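Local coordinates for putative lipase (Bacteroides thetaiotaomicron VPI-5482, PDB 3BZW), which probably acts as a lipase or esterase of the SGNH (GDSL) hydrolase family, possibly with lysophospholipase activity, at residues I214-V219 / E249-T254; I231-A236 / L241-K246. One frame throughout, in Å; residues are numbered along the deposited sequence.

Interaction 1. Residues I214-V219 / E249-T254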
ATOM      1  N   ILE A 214      22.265 -14.508  14.735  1.00  5.27           N
ATOM      2  CA  ILE A 214      22.908 -13.208  14.843  1.00  6.61           C
ATOM      3  C   ILE A 214      23.026 -12.744  13.391  1.00  6.83           C
ATOM      4  O   ILE A 214      23.668 -13.403  12.573  1.00  5.14           O
ATOM      5  CB  ILE A 214      24.308 -13.318  15.494  1.00  8.95           C
ATOM      6  CG1 ILE A 214      24.154 -13.703  16.970  1.00  9.67           C
ATOM      7  CG2 ILE A 214      25.060 -11.992  15.367  1.00  8.31           C
ATOM      8  CD1 ILE A 214      25.461 -13.810  17.717  1.00 12.89           C
ATOM      9  N   ASP A 215      22.381 -11.628  13.069  1.00  5.12           N
ATOM     10  CA  ASP A 215      22.390 -11.115  11.704  1.00  5.78           C
ATOM     11  C   ASP A 215      23.705 -10.419  11.377  1.00  6.17           C
ATOM     12  O   ASP A 215      23.759  -9.198  11.205  1.00  4.50           O
ATOM     13  CB  ASP A 215      21.207 -10.163  11.503  1.00  6.49           C
ATOM     14  CG  ASP A 215      20.924  -9.882  10.035  1.00  7.97           C
ATOM     15  OD1 ASP A 215      21.556 -10.521   9.164  1.00  6.47           O
ATOM     16  OD2 ASP A 215      20.065  -9.024   9.750  1.00  7.96           O
ATOM     17  N   PHE A 216      24.755 -11.227  11.291  1.00  5.24           N
ATOM     18  CA  PHE A 216      26.110 -10.783  10.998  1.00  6.45           C
ATOM     19  C   PHE A 216      26.159  -9.917   9.740  1.00  5.17           C
ATOM     20  O   PHE A 216      26.912  -8.941   9.673  1.00  4.16           O
ATOM     21  CB  PHE A 216      27.004 -12.015  10.829  1.00  6.68           C
ATOM     22  CG  PHE A 216      28.310 -11.930  11.566  1.00  8.96           C
ATOM     23  CD1 PHE A 216      28.369 -11.400  12.854  1.00  8.96           C
ATOM     24  CD2 PHE A 216      29.481 -12.417  10.990  1.00  9.57           C
ATOM     25  CE1 PHE A 216      29.567 -11.358  13.556  1.00  9.40           C
ATOM     26  CE2 PHE A 216      30.688 -12.380  11.685  1.00  9.91           C
ATOM     27  CZ  PHE A 216      30.731 -11.849  12.971  1.00 10.20           C
ATOM     28  N   ASN A 217      25.350 -10.286   8.751  1.00  5.10           N
ATOM     29  CA  ASN A 217      25.269  -9.564   7.485  1.00  3.31           C
ATOM     30  C   ASN A 217      25.089  -8.068   7.724  1.00  4.31           C
ATOM     31  O   ASN A 217      25.666  -7.240   7.013  1.00  4.52           O
ATOM     32  CB  ASN A 217      24.099 -10.108   6.665  1.00  4.18           C
ATOM     33  CG  ASN A 217      23.957  -9.424   5.319  1.00  5.30           C
ATOM     34  OD1 ASN A 217      23.191  -8.472   5.173  1.00  5.24           O
ATOM     35  ND2 ASN A 217      24.702  -9.905   4.326  1.00  1.94           N
ATOM     36  N   ALA A 218      24.297  -7.721   8.731  1.00  2.43           N
ATOM     37  CA  ALA A 218      24.066  -6.316   9.038  1.00  4.11           C
ATOM     38  C   ALA A 218      24.944  -5.755  10.162  1.00  4.31           C
ATOM     39  O   ALA A 218      25.580  -4.720   9.984  1.00  3.75           O
ATOM     40  CB  ALA A 218      22.594  -6.093   9.382  1.00  4.15           C
ATOM     41  N   VAL A 219      24.989  -6.434  11.307  1.00  5.40           N
ATOM     42  CA  VAL A 219      25.745  -5.916  12.448  1.00  4.35           C
ATOM     43  C   VAL A 219      27.251  -5.714  12.321  1.00  4.08           C
ATOM     44  O   VAL A 219      27.814  -4.883  13.038  1.00  4.42           O
ATOM     45  CB  VAL A 219      25.455  -6.727  13.734  1.00  6.03           C
ATOM     46  CG1 VAL A 219      23.972  -6.610  14.080  1.00  7.93           C
ATOM     47  CG2 VAL A 219      25.855  -8.184  13.556  1.00  4.40           C
ATOM     48  N   GLU A 249      38.934  -9.037  12.624  1.00  5.08           N
ATOM     49  CA  GLU A 249      38.940  -8.449  13.954  1.00  4.43           C
ATOM     50  C   GLU A 249      37.654  -7.663  14.214  1.00  4.57           C
ATOM     51  O   GLU A 249      37.121  -7.687  15.323  1.00  3.40           O
ATOM     52  CB  GLU A 249      40.180  -7.559  14.139  1.00  7.39           C
ATOM     53  CG  GLU A 249      40.238  -6.862  15.494  1.00  8.90           C
ATOM     54  CD  GLU A 249      41.653  -6.497  15.927  1.00 13.08           C
ATOM     55  OE1 GLU A 249      42.490  -6.180  15.056  1.00 11.43           O
ATOM     56  OE2 GLU A 249      41.923  -6.516  17.149  1.00 13.39           O
ATOM     57  N   ARG A 250      37.147  -6.967  13.199  1.00  4.18           N
ATOM     58  CA  ARG A 250      35.902  -6.224  13.376  1.00  3.62           C
ATOM     59  C   ARG A 250      34.783  -7.248  13.581  1.00  4.14           C
ATOM     60  O   ARG A 250      33.886  -7.053  14.404  1.00  4.26           O
ATOM     61  CB  ARG A 250      35.619  -5.338  12.154  1.00  3.37           C
ATOM     62  CG  ARG A 250      34.263  -4.637  12.208  1.00  4.00           C
ATOM     63  CD  ARG A 250      34.228  -3.352  11.393  1.00  4.60           C
ATOM     64  NE  ARG A 250      32.905  -2.729  11.458  1.00  5.31           N
ATOM     65  CZ  ARG A 250      32.652  -1.457  11.167  1.00  5.18           C
ATOM     66  NH1 ARG A 250      33.634  -0.645  10.785  1.00  1.17           N
ATOM     67  NH2 ARG A 250      31.411  -0.994  11.266  1.00  4.66           N
HETATM   68  N   MSE A 251      34.856  -8.351  12.843  1.00  4.27           N
HETATM   69  CA  MSE A 251      33.872  -9.428  12.965  1.00  7.32           C
HETATM   70  C   MSE A 251      33.888 -10.000  14.382  1.00  6.59           C
HETATM   71  O   MSE A 251      32.843 -10.156  15.018  1.00  5.96           O
HETATM   72  CB  MSE A 251      34.194 -10.553  11.976  1.00  8.30           C
HETATM   73  CG  MSE A 251      33.826 -10.253  10.532  1.00 14.62           C
HETATM   74 SE   MSE A 251      34.722 -11.453   9.291  1.00 27.75          SE
HETATM   75  CE  MSE A 251      34.140 -13.132  10.040  1.00 21.05           C
ATOM     76  N   ALA A 252      35.087 -10.311  14.867  1.00  5.73           N
ATOM     77  CA  ALA A 252      35.256 -10.879  16.203  1.00  5.86           C
ATOM     78  C   ALA A 252      34.770  -9.932  17.290  1.00  5.48           C
ATOM     79  O   ALA A 252      34.079 -10.344  18.228  1.00  6.55           O
ATOM     80  CB  ALA A 252      36.728 -11.237  16.436  1.00  5.81           C
ATOM     81  N   ARG A 253      35.119  -8.656  17.167  1.00  6.13           N
ATOM     82  CA  ARG A 253      34.700  -7.683  18.165  1.00  7.03           C
ATOM     83  C   ARG A 253      33.177  -7.538  18.148  1.00  6.49           C
ATOM     84  O   ARG A 253      32.544  -7.345  19.190  1.00  5.15           O
ATOM     85  CB  ARG A 253      35.358  -6.330  17.898  1.00  9.04           C
ATOM     86  CG  ARG A 253      35.469  -5.473  19.139  1.00 13.75           C
ATOM     87  CD  ARG A 253      36.535  -6.017  20.072  1.00 15.00           C
ATOM     88  NE  ARG A 253      36.341  -5.533  21.433  1.00 18.88           N
ATOM     89  CZ  ARG A 253      37.152  -5.810  22.448  1.00 20.47           C
ATOM     90  NH1 ARG A 253      38.227  -6.568  22.254  1.00 18.40           N
ATOM     91  NH2 ARG A 253      36.883  -5.338  23.659  1.00 19.06           N
ATOM     92  N   THR A 254      32.594  -7.628  16.958  1.00  5.54           N
ATOM     93  CA  THR A 254      31.144  -7.526  16.815  1.00  5.50           C
ATOM     94  C   THR A 254      30.529  -8.728  17.516  1.00  5.53           C
ATOM     95  O   THR A 254      29.614  -8.601  18.328  1.00  6.46           O
ATOM     96  CB  THR A 254      30.731  -7.550  15.327  1.00  6.03           C
ATOM     97  OG1 THR A 254      31.241  -6.382  14.674  1.00  5.28           O
ATOM     98  CG2 THR A 254      29.213  -7.584  15.182  1.00  5.50           C
TER
HETATM   99  O   HOH W   1      28.845  -2.031  12.421  1.00  3.67           O
HETATM  100  O   HOH W   2      29.538  -4.183  15.037  1.00  7.23           O

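Interaction 2. Residues I231-A236 / L241-K246. With ACT (acetate ion), chain G.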
ATOM      1  N   ILE A 231      38.910  -2.028   2.935  1.00  6.19           N
ATOM      2  CA  ILE A 231      40.036  -2.098   3.856  1.00  5.40           C
ATOM      3  C   ILE A 231      39.858  -3.331   4.740  1.00  5.11           C
ATOM      4  O   ILE A 231      40.796  -3.768   5.399  1.00  4.72           O
ATOM      5  CB  ILE A 231      40.097  -0.861   4.786  1.00  4.19           C
ATOM      6  CG1 ILE A 231      38.740  -0.663   5.472  1.00  4.84           C
ATOM      7  CG2 ILE A 231      40.498   0.375   3.997  1.00  6.09           C
ATOM      8  CD1 ILE A 231      38.705   0.497   6.453  1.00  4.85           C
ATOM      9  N   TYR A 232      38.644  -3.880   4.753  1.00  4.74           N
ATOM     10  CA  TYR A 232      38.333  -5.061   5.552  1.00  3.95           C
ATOM     11  C   TYR A 232      38.412  -6.365   4.763  1.00  5.30           C
ATOM     12  O   TYR A 232      38.150  -7.440   5.307  1.00  5.06           O
ATOM     13  CB  TYR A 232      36.928  -4.940   6.143  1.00  4.90           C
ATOM     14  CG  TYR A 232      36.796  -3.886   7.215  1.00  5.04           C
ATOM     15  CD1 TYR A 232      37.513  -3.985   8.404  1.00  4.56           C
ATOM     16  CD2 TYR A 232      35.932  -2.804   7.051  1.00  4.93           C
ATOM     17  CE1 TYR A 232      37.374  -3.035   9.410  1.00  4.57           C
ATOM     18  CE2 TYR A 232      35.783  -1.850   8.050  1.00  5.59           C
ATOM     19  CZ  TYR A 232      36.508  -1.971   9.225  1.00  4.48           C
ATOM     20  OH  TYR A 232      36.372  -1.024  10.211  1.00  6.03           O
ATOM     21  N   PHE A 233      38.761  -6.271   3.483  1.00  5.08           N
ATOM     22  CA  PHE A 233      38.849  -7.456   2.639  1.00  4.84           C
ATOM     23  C   PHE A 233      40.261  -7.666   2.089  1.00  5.87           C
ATOM     24  O   PHE A 233      41.020  -6.714   1.919  1.00  5.95           O
ATOM     25  CB  PHE A 233      37.778  -7.369   1.549  1.00  3.47           C
ATOM     26  CG  PHE A 233      36.381  -7.471   2.099  1.00  4.31           C
ATOM     27  CD1 PHE A 233      35.737  -8.705   2.178  1.00  4.17           C
ATOM     28  CD2 PHE A 233      35.753  -6.351   2.650  1.00  3.26           C
ATOM     29  CE1 PHE A 233      34.489  -8.825   2.803  1.00  5.79           C
ATOM     30  CE2 PHE A 233      34.507  -6.458   3.276  1.00  3.93           C
ATOM     31  CZ  PHE A 233      33.874  -7.697   3.354  1.00  3.66           C
ATOM     32  N   TYR A 234      40.602  -8.923   1.816  1.00  6.49           N
ATOM     33  CA  TYR A 234      41.952  -9.294   1.389  1.00  6.69           C
ATOM     34  C   TYR A 234      42.641  -8.684   0.172  1.00  7.22           C
ATOM     35  O   TYR A 234      43.787  -8.244   0.271  1.00  6.03           O
ATOM     36  CB  TYR A 234      42.057 -10.816   1.264  1.00  7.76           C
ATOM     37  CG  TYR A 234      43.479 -11.303   1.418  1.00  7.52           C
ATOM     38  CD1 TYR A 234      44.089 -11.332   2.674  1.00  8.13           C
ATOM     39  CD2 TYR A 234      44.237 -11.675   0.307  1.00 10.25           C
ATOM     40  CE1 TYR A 234      45.420 -11.716   2.821  1.00  7.96           C
ATOM     41  CE2 TYR A 234      45.574 -12.064   0.444  1.00  9.28           C
ATOM     42  CZ  TYR A 234      46.156 -12.080   1.704  1.00  9.51           C
ATOM     43  OH  TYR A 234      47.474 -12.454   1.846  1.00  9.56           O
ATOM     44  N   ASP A 235      41.974  -8.664  -0.974  1.00  7.25           N
ATOM     45  CA  ASP A 235      42.623  -8.159  -2.181  1.00  7.96           C
ATOM     46  C   ASP A 235      41.716  -7.249  -3.000  1.00  7.46           C
ATOM     47  O   ASP A 235      40.787  -7.709  -3.660  1.00  6.89           O
ATOM     48  CB  ASP A 235      43.082  -9.357  -3.023  1.00  7.10           C
ATOM     49  CG  ASP A 235      44.076  -8.975  -4.111  1.00  8.10           C
ATOM     50  OD1 ASP A 235      43.787  -8.053  -4.897  1.00  8.57           O
ATOM     51  OD2 ASP A 235      45.145  -9.616  -4.186  1.00  8.48           O
ATOM     52  N   ALA A 236      41.999  -5.951  -2.950  1.00  8.44           N
ATOM     53  CA  ALA A 236      41.210  -4.962  -3.674  1.00  7.89           C
ATOM     54  C   ALA A 236      40.991  -5.309  -5.145  1.00  8.79           C
ATOM     55  O   ALA A 236      39.937  -5.015  -5.711  1.00 10.74           O
ATOM     56  CB  ALA A 236      41.871  -3.592  -3.559  1.00  9.67           C
ATOM     57  N   LEU A 241      35.791 -10.836  -1.400  1.00  3.78           N
ATOM     58  CA  LEU A 241      34.906 -11.814  -0.764  1.00  4.04           C
ATOM     59  C   LEU A 241      35.408 -12.179   0.632  1.00  5.49           C
ATOM     60  O   LEU A 241      34.660 -12.127   1.607  1.00  7.14           O
ATOM     61  CB  LEU A 241      34.817 -13.087  -1.622  1.00  3.32           C
ATOM     62  CG  LEU A 241      34.228 -14.358  -0.987  1.00  2.77           C
ATOM     63  CD1 LEU A 241      32.755 -14.136  -0.639  1.00  2.99           C
ATOM     64  CD2 LEU A 241      34.374 -15.530  -1.952  1.00  2.66           C
ATOM     65  N   HIS A 242      36.683 -12.543   0.727  1.00  4.47           N
ATOM     66  CA  HIS A 242      37.253 -12.922   2.015  1.00  6.80           C
ATOM     67  C   HIS A 242      37.814 -11.744   2.805  1.00  5.80           C
ATOM     68  O   HIS A 242      38.629 -10.968   2.302  1.00  6.19           O
ATOM     69  CB  HIS A 242      38.356 -13.966   1.825  1.00  6.83           C
ATOM     70  CG  HIS A 242      37.923 -15.169   1.046  1.00  8.66           C
ATOM     71  ND1 HIS A 242      38.400 -15.450  -0.216  1.00 10.52           N
ATOM     72  CD2 HIS A 242      37.073 -16.175   1.360  1.00  9.99           C
ATOM     73  CE1 HIS A 242      37.867 -16.581  -0.644  1.00 10.78           C
ATOM     74  NE2 HIS A 242      37.059 -17.042   0.294  1.00 10.67           N
ATOM     75  N   PRO A 243      37.373 -11.593   4.061  1.00  5.75           N
ATOM     76  CA  PRO A 243      37.856 -10.501   4.906  1.00  6.13           C
ATOM     77  C   PRO A 243      39.346 -10.680   5.212  1.00  6.53           C
ATOM     78  O   PRO A 243      39.848 -11.813   5.249  1.00  6.43           O
ATOM     79  CB  PRO A 243      37.010 -10.648   6.169  1.00  6.79           C
ATOM     80  CG  PRO A 243      35.734 -11.248   5.661  1.00  6.42           C
ATOM     81  CD  PRO A 243      36.239 -12.286   4.696  1.00  5.91           C
ATOM     82  N   ASP A 244      40.057  -9.575   5.408  1.00  5.25           N
ATOM     83  CA  ASP A 244      41.463  -9.678   5.773  1.00  5.57           C
ATOM     84  C   ASP A 244      41.468  -9.669   7.296  1.00  5.47           C
ATOM     85  O   ASP A 244      40.402  -9.690   7.916  1.00  5.32           O
ATOM     86  CB  ASP A 244      42.295  -8.513   5.217  1.00  4.44           C
ATOM     87  CG  ASP A 244      41.728  -7.149   5.564  1.00  3.47           C
ATOM     88  OD1 ASP A 244      40.901  -7.034   6.495  1.00  4.39           O
ATOM     89  OD2 ASP A 244      42.138  -6.168   4.898  1.00  4.30           O
ATOM     90  N   THR A 245      42.650  -9.646   7.900  1.00  4.27           N
ATOM     91  CA  THR A 245      42.741  -9.648   9.352  1.00  4.65           C
ATOM     92  C   THR A 245      41.938  -8.503   9.968  1.00  6.02           C
ATOM     93  O   THR A 245      41.231  -8.701  10.963  1.00  5.33           O
ATOM     94  CB  THR A 245      44.218  -9.573   9.807  1.00  4.94           C
ATOM     95  OG1 THR A 245      44.860 -10.824   9.520  1.00  2.97           O
ATOM     96  CG2 THR A 245      44.311  -9.285  11.301  1.00  5.65           C
ATOM     97  N   LYS A 246      42.030  -7.313   9.377  1.00  4.98           N
ATOM     98  CA  LYS A 246      41.295  -6.161   9.896  1.00  5.18           C
ATOM     99  C   LYS A 246      39.795  -6.466   9.914  1.00  4.97           C
ATOM    100  O   LYS A 246      39.098  -6.110  10.864  1.00  4.02           O
ATOM    101  CB  LYS A 246      41.583  -4.915   9.044  1.00  6.76           C
ATOM    102  CG  LYS A 246      41.067  -3.598   9.646  1.00  8.60           C
ATOM    103  CD  LYS A 246      41.473  -2.400   8.790  1.00  7.20           C
ATOM    104  CE  LYS A 246      41.047  -1.079   9.427  1.00  9.55           C
ATOM    105  NZ  LYS A 246      41.751  -0.825  10.718  1.00  8.77           N
TER
HETATM  106  C   ACT G 301      34.549 -19.572   0.734  1.00  9.06           C
HETATM  107  O   ACT G 301      35.335 -19.285  -0.151  1.00  9.73           O
HETATM  108  OXT ACT G 301      34.493 -20.717   1.147  1.00  8.64           O
HETATM  109  CH3 ACT G 301      33.660 -18.509   1.330  1.00  7.95           C

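Interaction 1. Residues I214-V219 / E249-T254
F216 drives its ring end-on against helix 245-258, where the rim at CZ comes 3.4 Å from M251 O and 3.8 Å from M251 CB. The ring and the M251 side chain, a selenomethionine, cross at about a right angle. M251 bends at its last torsion (chi3 55°), which brings CE into the plane of the ring at its edge, 3.9 Å from F216 CE2. The F216 ring also meets that of F95 edge-to-face. One turn on, T254 splits its roles: with chi1 at -65°, OG1 turns back to donate to R250 O at 2.7 Å, while CG2 lies anti to the backbone N and lodges 3.8 Å from V219 CG2. The polar side is bridged by water. One molecule gives hydrogen bonds to both V219 O and T254 OG1, and a second links V219 O to R250 NH2. Replacing F216 by an alanine would probably open a gap beside M251, leave its CE less firmly held, and take from F95 its edge-to-face partner. This is buried helix-to-helix packing just past strand 213-214, an outermost strand of the parallel sheet, within the alpha/beta fold of SGNH hydrolases.

Interaction 2. Residues I231-A236 / L241-K246
F233 and P243 face each other as an antiparallel, non-hydrogen-bonded pair with CA atoms only 3.9 Å apart, the tight part of the contact. Backbone bonds flank them: D244 N donates to Y232 O and Y234 N to H242 O, both at 2.9 Å. The side chains diverge, yet F233 CE1 touches P243 CG at 3.9 Å, and L241 O sits at the edge of the F233 ring. For D244, a chi1 of 53° puts the carboxylate against the carbonyls of 231-233, with OD2 2.8 Å from I231 O, and OD1 caps G247 N. On the looser outer side the K246 chain, straight as far as CE before it bends at its last torsion, crosses Y232 obliquely, CG lying 3.7 Å from Y232 CE1, and reaches I231 CD1. K246 and I231 are exposed, while P159 of the second subunit packs on Y232. At the other end H242 NE2 donates to an acetate oxygen, and ND1 binds D239, consistent with the family's Asp-His pair. The acetate also takes bonds from S35 N, G68 N and N99 ND2, as in an SGNH oxyanion hole. The contact thus pins the loop after helix 216-219 to the start of helix 245-258.

Overall arrangement
Coming from the N terminus, the chain finishes strand 213-214 and enters the short helix 216-219, the first half of interaction 1. It then runs through a long loop that closes 30 residues later, when helix 245-258 returns to that helix. Interaction 2 is nested inside this excursion: 231-236 folds back on 241-246 after a four-residue turn that carries D239. The centres of interactions 1 and 2 lie 14 Å apart, and both use helix 245-258, interaction 2 its start and interaction 1 its middle. They also touch directly, through R250 NH1 bonded to Y232 OH and M251 SE packed on P243 CG. Together they tie the acetate-binding loop to the sheet edge, and both reach the second subunit.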